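Local coordinates for putative alpha-N-acetylgalactosaminidase (Bacillus halodurans C-125, PDB 3CC1), which probably hydrolyses terminal alpha-linked N-acetylgalactosamine from glycoconjugates, as a putative alpha-N-acetylgalactosaminidase with an alpha-galactosidase-like barrel, at residues P71-E76 and L81-R86; S313-G318 and G336-N341. All blocks are in the same frame, centred on the assembly; numbering follows the deposited sequence.

Interaction 1: residues P71-E76 and L81-R86; sequences PLCMDE and LPATNR
Cys73 and Leu81 are joined by one backbone hydrogen bond, from Leu81 N to Cys73 O, 2.9 Å long and nearly straight at the hydrogen (162°). The amide stands well above the carbonyl plane of Cys73, 48° out of it, instead of lying along a lone pair. The remaining contacts are van der Waals. Cys73 CB lies 3.3 Å from Leu81 O, and its sulfur reaches past Leu81 along residues 81-86: with SG anti to the carbonyl carbon (chi1 -63°), it settles 3.8 Å from Ala83 CA and 4.0 Å from Pro82 O. Leu81 lays its branched end against the backbone between Met74 and Asp75, CD1 sitting 3.6 Å from Asp75 N and 3.9 Å from Asp75 CB. Replacing Leu81 by alanine removes both methyls, which is likely to open a gap beside the Met74-Asp75 peptide and leave Asp75 CB without these neighbours. The carboxylate of Asp75 is engaged within the connecting residues, in a salt bridge to Arg79 and a hydrogen bond from Tyr77 N, while the Met74 side chain packs on helix 120-125. The contact thus closes a short loop within the long connection between strand 49-52 and helix 97-105, pinned by one backbone bond and otherwise by side chains lying against the backbone of the opposite segment, with the Asp75 carboxylate paired to Arg79 inside the loop.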
# COMPACT_ATOMS: atom_id res chain seq x y z
N PRO A 71 -4.64 -29.75 -35.07
CA PRO A 71 -5.62 -30.07 -34.03
C PRO A 71 -6.73 -29.04 -33.80
O PRO A 71 -7.83 -29.43 -33.34
CB PRO A 71 -4.76 -30.25 -32.78
CG PRO A 71 -3.51 -29.57 -33.06
CD PRO A 71 -3.27 -29.70 -34.55
N LEU A 72 -6.50 -27.77 -34.12
CA LEU A 72 -7.58 -26.77 -34.03
C LEU A 72 -8.42 -26.82 -35.31
O LEU A 72 -7.90 -27.02 -36.43
CB LEU A 72 -7.07 -25.34 -33.80
CG LEU A 72 -6.17 -25.07 -32.60
CD1 LEU A 72 -5.92 -23.52 -32.49
CD2 LEU A 72 -6.72 -25.64 -31.34
N CYS A 73 -9.73 -26.64 -35.14
CA CYS A 73 -10.64 -26.60 -36.28
C CYS A 73 -10.45 -25.28 -36.96
O CYS A 73 -10.56 -24.25 -36.34
CB CYS A 73 -12.09 -26.72 -35.83
SG CYS A 73 -12.41 -28.29 -35.04
N MSE A 74 -10.12 -25.32 -38.24
CA MSE A 74 -9.69 -24.12 -38.92
C MSE A 74 -9.97 -24.26 -40.41
O MSE A 74 -9.77 -25.33 -40.95
CB MSE A 74 -8.17 -23.94 -38.71
CG MSE A 74 -7.64 -22.51 -38.97
SE MSE A 74 -5.70 -22.47 -38.74
CE MSE A 74 -5.08 -23.43 -40.28
N ASP A 75 -10.37 -23.17 -41.06
CA ASP A 75 -10.57 -23.19 -42.50
C ASP A 75 -9.27 -22.97 -43.24
O ASP A 75 -8.20 -22.83 -42.66
CB ASP A 75 -11.71 -22.27 -42.95
CG ASP A 75 -11.37 -20.79 -42.95
OD1 ASP A 75 -10.18 -20.43 -42.88
OD2 ASP A 75 -12.34 -19.97 -43.08
N GLU A 76 -9.36 -23.04 -44.56
CA GLU A 76 -8.19 -22.98 -45.41
C GLU A 76 -7.52 -21.62 -45.44
O GLU A 76 -6.43 -21.50 -45.95
CB GLU A 76 -8.50 -23.44 -46.85
CG GLU A 76 -9.75 -22.91 -47.47
CD GLU A 76 -10.37 -23.93 -48.48
OE1 GLU A 76 -9.89 -24.00 -49.64
OE2 GLU A 76 -11.35 -24.62 -48.09
N LEU A 81 -12.67 -22.30 -36.54
CA LEU A 81 -14.04 -22.81 -36.73
C LEU A 81 -14.49 -23.59 -35.51
O LEU A 81 -13.67 -24.07 -34.73
CB LEU A 81 -14.09 -23.74 -37.97
CG LEU A 81 -13.57 -23.25 -39.33
CD1 LEU A 81 -13.67 -24.41 -40.38
CD2 LEU A 81 -14.33 -22.03 -39.77
N PRO A 82 -15.82 -23.69 -35.30
CA PRO A 82 -16.36 -24.47 -34.18
C PRO A 82 -15.97 -25.97 -34.15
O PRO A 82 -16.01 -26.66 -35.13
CB PRO A 82 -17.89 -24.27 -34.31
CG PRO A 82 -18.06 -23.10 -35.19
CD PRO A 82 -16.89 -23.07 -36.11
N ALA A 83 -15.61 -26.45 -32.96
CA ALA A 83 -15.36 -27.87 -32.73
C ALA A 83 -16.67 -28.61 -32.96
O ALA A 83 -17.63 -28.43 -32.22
CB ALA A 83 -14.80 -28.10 -31.30
N THR A 84 -16.71 -29.42 -34.00
CA THR A 84 -17.94 -30.09 -34.42
C THR A 84 -18.42 -31.21 -33.48
O THR A 84 -19.56 -31.57 -33.53
CB THR A 84 -17.85 -30.61 -35.86
OG1 THR A 84 -16.67 -31.40 -36.00
CG2 THR A 84 -17.84 -29.41 -36.85
N ASN A 85 -17.58 -31.71 -32.59
CA ASN A 85 -18.05 -32.64 -31.55
C ASN A 85 -18.94 -31.91 -30.55
O ASN A 85 -19.98 -32.41 -30.10
CB ASN A 85 -16.86 -33.31 -30.84
CG ASN A 85 -15.89 -32.30 -30.20
OD1 ASN A 85 -15.55 -31.30 -30.79
ND2 ASN A 85 -15.43 -32.60 -29.00
N ARG A 86 -18.56 -30.67 -30.24
CA ARG A 86 -19.29 -29.84 -29.27
C ARG A 86 -20.44 -29.09 -29.95
O ARG A 86 -21.48 -28.86 -29.36
CB ARG A 86 -18.35 -28.87 -28.58
CG ARG A 86 -17.44 -29.56 -27.56
CD ARG A 86 -16.25 -28.72 -27.17
NE ARG A 86 -16.68 -27.37 -26.85
CZ ARG A 86 -15.91 -26.29 -26.89
NH1 ARG A 86 -14.61 -26.40 -27.20
NH2 ARG A 86 -16.45 -25.10 -26.64

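Interaction 2: residues S313-G318 and G336-N341; sequences SPLMFG and GILSIN
The side-chain amide of Asn341 reaches from the helix to the backbone carbonyl of Ser313, ND2 donating to Ser313 O over 2.8 Å with an angle of 160° at the hydrogen. The acceptor lies close to the amide plane of Asn341, and the donor is tilted 21° from the carbonyl plane of Ser313. Leu315 comes head-on to Asn341 and sets CD1 over the flat side of its amide, 3.8 Å from Asn341 OD1 and also 3.8 Å from Leu338 CD2, so one methyl touches both a polar and an apolar residue of the helix. With CG anti to the backbone N (chi1 179°), the amide of Asn341 is carried out to Ser313 O. These four residues are buried, and the hydrogen bond satisfies a carbonyl just ahead of strand 315-317.

Farther out, Asn341 ND2 also makes a weak bond to Trp308 O, Ser313 OG is held by Cys272 N, and the Trp308 side chain packs on Ser313 and Leu315. Leu338 also rests on Met14 of strand 14-17. Helix 335-343 thus packs over the last parallel strand, 315-317, and the first, 14-17, lying side by side as where a TIM barrel closes, consistent with the alpha-galactosidase family.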
# COMPACT_ATOMS: atom_id res chain seq x y z
N SER A 313 -20.87 -1.87 -14.82
CA SER A 313 -20.17 -3.01 -15.36
C SER A 313 -21.15 -3.83 -16.24
O SER A 313 -22.35 -3.96 -15.89
CB SER A 313 -19.64 -3.89 -14.22
OG SER A 313 -18.86 -5.00 -14.71
N PRO A 314 -20.66 -4.40 -17.35
CA PRO A 314 -21.46 -5.46 -17.95
C PRO A 314 -21.84 -6.49 -16.91
O PRO A 314 -21.11 -6.71 -15.96
CB PRO A 314 -20.54 -6.10 -18.99
CG PRO A 314 -19.48 -5.12 -19.23
CD PRO A 314 -19.37 -4.21 -18.05
N LEU A 315 -23.01 -7.08 -17.10
CA LEU A 315 -23.55 -8.10 -16.22
C LEU A 315 -23.60 -9.40 -17.01
O LEU A 315 -24.54 -9.62 -17.76
CB LEU A 315 -24.97 -7.72 -15.73
CG LEU A 315 -25.08 -6.42 -14.91
CD1 LEU A 315 -26.56 -6.16 -14.40
CD2 LEU A 315 -24.07 -6.38 -13.74
N MSE A 316 -22.58 -10.24 -16.84
CA MSE A 316 -22.53 -11.54 -17.50
C MSE A 316 -22.62 -12.68 -16.49
O MSE A 316 -21.64 -12.99 -15.83
CB MSE A 316 -21.24 -11.68 -18.31
CG MSE A 316 -21.20 -10.77 -19.50
SE MSE A 316 -22.38 -11.36 -20.98
CE MSE A 316 -22.82 -9.68 -21.16
N PHE A 317 -23.75 -13.33 -16.42
CA PHE A 317 -23.97 -14.42 -15.51
C PHE A 317 -23.18 -15.64 -15.92
O PHE A 317 -23.27 -16.05 -17.02
CB PHE A 317 -25.44 -14.75 -15.48
CG PHE A 317 -25.83 -15.73 -14.43
CD1 PHE A 317 -25.85 -17.05 -14.68
CD2 PHE A 317 -26.24 -15.31 -13.20
CE1 PHE A 317 -26.23 -17.93 -13.73
CE2 PHE A 317 -26.63 -16.19 -12.26
CZ PHE A 317 -26.62 -17.50 -12.51
N GLY A 318 -22.46 -16.23 -14.99
CA GLY A 318 -21.54 -17.30 -15.31
C GLY A 318 -21.93 -18.69 -14.85
O GLY A 318 -21.24 -19.69 -15.14
N GLY A 336 -35.24 -2.52 -10.02
CA GLY A 336 -34.57 -1.39 -9.40
C GLY A 336 -33.05 -1.43 -9.52
O GLY A 336 -32.44 -0.45 -9.89
N ILE A 337 -32.47 -2.58 -9.22
CA ILE A 337 -31.01 -2.79 -9.35
C ILE A 337 -30.55 -2.70 -10.81
O ILE A 337 -29.54 -2.10 -11.12
CB ILE A 337 -30.59 -4.18 -8.74
CG1 ILE A 337 -30.85 -4.19 -7.22
CG2 ILE A 337 -29.17 -4.56 -9.09
CD1 ILE A 337 -30.11 -3.08 -6.36
N LEU A 338 -31.27 -3.36 -11.69
CA LEU A 338 -30.92 -3.39 -13.09
C LEU A 338 -31.02 -2.00 -13.68
O LEU A 338 -30.25 -1.60 -14.53
CB LEU A 338 -31.83 -4.34 -13.86
CG LEU A 338 -31.74 -5.84 -13.50
CD1 LEU A 338 -32.76 -6.66 -14.34
CD2 LEU A 338 -30.28 -6.33 -13.61
N SER A 339 -32.00 -1.25 -13.20
CA SER A 339 -32.14 0.10 -13.67
C SER A 339 -30.95 1.02 -13.27
O SER A 339 -30.56 1.94 -14.02
CB SER A 339 -33.47 0.63 -13.19
OG SER A 339 -33.48 2.01 -13.40
N ILE A 340 -30.34 0.75 -12.13
CA ILE A 340 -29.11 1.48 -11.75
C ILE A 340 -28.02 1.19 -12.81
O ILE A 340 -27.42 2.12 -13.36
CB ILE A 340 -28.62 1.13 -10.31
CG1 ILE A 340 -29.68 1.55 -9.31
CG2 ILE A 340 -27.29 1.80 -10.00
CD1 ILE A 340 -29.58 0.96 -7.94
N ASN A 341 -27.80 -0.09 -13.08
CA ASN A 341 -26.76 -0.52 -14.05
C ASN A 341 -27.03 -0.01 -15.47
O ASN A 341 -26.12 0.39 -16.23
CB ASN A 341 -26.67 -2.04 -14.07
CG ASN A 341 -25.63 -2.56 -15.07
OD1 ASN A 341 -25.96 -2.92 -16.20
ND2 ASN A 341 -24.39 -2.60 -14.64

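How the interactions relate
From the N terminus, the chain first runs through strands 14-17 and 49-52 of the parallel sheet, then enters the long loop where interaction 1 closes a short loop, with four residues between its segments, before helix 97-105. Strands 109-115, 180-184 and 214-216 follow, and interaction 2 begins at the last parallel strand, 315-317, closing a longer loop of 17 residues that includes helix 326-332. The two are in series, neither nested nor crossed, with centres 33 Å apart and nearest atoms about 14 Å apart. Interaction 1 shapes a peripheral loop of the barrel domain; interaction 2, nearer the chain centre, ties strand 315-317 to helix 335-343, which leads into the C-terminal beta-sandwich.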